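Side-chain contact in VIN1 (Oscarella pearsei, PDB 6BFI), which binds actin filaments and may play a role in cell-cell adhesion as a sponge member of the vinculin/alpha-catenin family: residues L271-M274 / F275-Q279. Residues are numbered along the deposited sequence; the frame is centred on the assembly and turned at random.
Sequences LAHM and FHQAQ
His273 and Gln277, one helical turn apart, run alongside each other in the same direction, imidazole and amide planes only 6° from parallel. CG of Gln277 meets CE1 of His273 at 3.5 Å, and the chain then bends at chi2 (-86°), which brings Gln277 NE2 to 3.8 Å from His273 NE2, a packing distance. Next to Gln277 in the chain, His276 lays one face of its ring over Ala272 O, which sits 3.0 Å above the ring plane, displaced from the ring centre; chi1 of -55° sets CG anti to the carbonyl carbon and holds the ring back against the preceding turn. Ala272 O also accepts the backbone hydrogen bond from His276 N, 2.9 Å. Leu271 O likewise accepts the hydrogen bond of Phe275 N and lies in the plane of the phenyl ring at its edge, 3.2 Å from Phe275 CD1. His276 NE2 hydrogen-bonds Glu361 OE2, and Gln279 NE2 hydrogen-bonds Glu361 OE1; an alanine at His276 would probably leave OE2 without this partner and take away the ring against Ala272 O. Within vinculin's helical-bundle architecture, Phe275 and Ala278 of helix 268-283 pack against both helix 289-306 and helix 344-375.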
ATOM      1  N   LEU A 271       1.047  15.658   1.632  1.00 64.55           N
ATOM      2  CA  LEU A 271       0.679  16.748   2.528  1.00 60.08           C
ATOM      3  C   LEU A 271       1.689  16.881   3.658  1.00 56.54           C
ATOM      4  O   LEU A 271       2.153  17.986   3.962  1.00 57.14           O
ATOM      5  CB  LEU A 271      -0.728  16.525   3.081  1.00 63.77           C
ATOM      6  CG  LEU A 271      -1.884  16.966   2.184  1.00 72.89           C
ATOM      7  CD1 LEU A 271      -3.213  16.468   2.736  1.00 73.70           C
ATOM      8  CD2 LEU A 271      -1.893  18.481   2.041  1.00 75.24           C
ATOM      9  N   ALA A 272       2.043  15.760   4.293  1.00 55.17           N
ATOM     10  CA  ALA A 272       3.058  15.794   5.340  1.00 53.91           C
ATOM     11  C   ALA A 272       4.383  16.318   4.803  1.00 56.33           C
ATOM     12  O   ALA A 272       5.035  17.160   5.438  1.00 54.17           O
ATOM     13  CB  ALA A 272       3.237  14.401   5.941  1.00 49.39           C
ATOM     14  N   HIS A 273       4.792  15.837   3.626  1.00 55.20           N
ATOM     15  CA  HIS A 273       6.045  16.293   3.037  1.00 58.52           C
ATOM     16  C   HIS A 273       5.997  17.783   2.728  1.00 61.25           C
ATOM     17  O   HIS A 273       6.995  18.490   2.896  1.00 60.19           O
ATOM     18  CB  HIS A 273       6.355  15.490   1.774  1.00 64.58           C
ATOM     19  CG  HIS A 273       7.734  15.712   1.242  1.00 67.62           C
ATOM     20  ND1 HIS A 273       8.002  16.593   0.216  1.00 68.85           N
ATOM     21  CD2 HIS A 273       8.924  15.172   1.595  1.00 70.15           C
ATOM     22  CE1 HIS A 273       9.298  16.580  -0.044  1.00 73.05           C
ATOM     23  NE2 HIS A 273       9.879  15.727   0.781  1.00 73.70           N
ATOM     24  N   MET A 274       4.842  18.280   2.281  1.00 54.30           N
ATOM     25  CA  MET A 274       4.704  19.710   2.022  1.00 69.09           C
ATOM     26  C   MET A 274       4.796  20.513   3.316  1.00 61.63           C
ATOM     27  O   MET A 274       5.441  21.570   3.354  1.00 58.70           O
ATOM     28  CB  MET A 274       3.384  19.981   1.299  1.00 68.16           C
ATOM     29  CG  MET A 274       3.164  21.433   0.910  1.00 72.26           C
ATOM     30  SD  MET A 274       1.613  21.680   0.021  1.00 77.05           S
ATOM     31  CE  MET A 274       1.992  20.897  -1.545  1.00 83.96           C
ATOM     32  N   PHE A 275       4.156  20.028   4.385  1.00 58.81           N
ATOM     33  CA  PHE A 275       4.305  20.645   5.700  1.00 59.42           C
ATOM     34  C   PHE A 275       5.774  20.748   6.092  1.00 59.59           C
ATOM     35  O   PHE A 275       6.249  21.812   6.506  1.00 55.05           O
ATOM     36  CB  PHE A 275       3.534  19.836   6.747  1.00 61.38           C
ATOM     37  CG  PHE A 275       2.153  20.357   7.036  1.00 57.66           C
ATOM     38  CD1 PHE A 275       1.070  19.973   6.258  1.00 57.49           C
ATOM     39  CD2 PHE A 275       1.933  21.218   8.099  1.00 51.86           C
ATOM     40  CE1 PHE A 275      -0.202  20.449   6.530  1.00 55.78           C
ATOM     41  CE2 PHE A 275       0.664  21.697   8.374  1.00 48.40           C
ATOM     42  CZ  PHE A 275      -0.403  21.313   7.589  1.00 51.59           C
ATOM     43  N   HIS A 276       6.512  19.645   5.952  1.00 61.71           N
ATOM     44  CA  HIS A 276       7.897  19.619   6.408  1.00 62.34           C
ATOM     45  C   HIS A 276       8.787  20.502   5.539  1.00 63.50           C
ATOM     46  O   HIS A 276       9.700  21.163   6.048  1.00 58.81           O
ATOM     47  CB  HIS A 276       8.408  18.179   6.424  1.00 66.24           C
ATOM     48  CG  HIS A 276       7.561  17.250   7.238  1.00 68.04           C
ATOM     49  ND1 HIS A 276       7.726  15.882   7.222  1.00 72.04           N
ATOM     50  CD2 HIS A 276       6.539  17.494   8.096  1.00 65.67           C
ATOM     51  CE1 HIS A 276       6.845  15.323   8.032  1.00 70.46           C
ATOM     52  NE2 HIS A 276       6.113  16.279   8.575  1.00 67.80           N
ATOM     53  N   GLN A 277       8.537  20.522   4.229  1.00 68.15           N
ATOM     54  CA  GLN A 277       9.301  21.384   3.335  1.00 65.91           C
ATOM     55  C   GLN A 277       9.045  22.854   3.638  1.00 59.86           C
ATOM     56  O   GLN A 277       9.967  23.678   3.585  1.00 65.92           O
ATOM     57  CB  GLN A 277       8.951  21.068   1.881  1.00 67.54           C
ATOM     58  CG  GLN A 277       9.466  19.726   1.396  1.00 69.70           C
ATOM     59  CD  GLN A 277      10.891  19.799   0.883  1.00 78.77           C
ATOM     60  OE1 GLN A 277      11.204  20.609   0.011  1.00 83.97           O
ATOM     61  NE2 GLN A 277      11.761  18.955   1.426  1.00 82.33           N
ATOM     62  N   ALA A 278       7.796  23.202   3.954  1.00 52.97           N
ATOM     63  CA  ALA A 278       7.490  24.581   4.313  1.00 51.51           C
ATOM     64  C   ALA A 278       8.124  24.954   5.648  1.00 65.71           C
ATOM     65  O   ALA A 278       8.601  26.082   5.823  1.00 50.57           O
ATOM     66  CB  ALA A 278       5.977  24.790   4.350  1.00 49.58           C
ATOM     67  N   GLN A 279       8.149  24.013   6.597  1.00 62.20           N
ATOM     68  CA  GLN A 279       8.806  24.267   7.876  1.00 61.45           C
ATOM     69  C   GLN A 279      10.306  24.476   7.695  1.00 64.19           C
ATOM     70  O   GLN A 279      10.885  25.390   8.292  1.00 59.20           O
ATOM     71  CB  GLN A 279       8.533  23.113   8.842  1.00 59.57           C
ATOM     72  CG  GLN A 279       7.076  22.995   9.279  1.00 59.32           C
ATOM     73  CD  GLN A 279       6.728  21.610   9.804  1.00 59.16           C
ATOM     74  OE1 GLN A 279       7.602  20.761   9.985  1.00 57.89           O
ATOM     75  NE2 GLN A 279       5.444  21.375  10.045  1.00 60.29           N
TER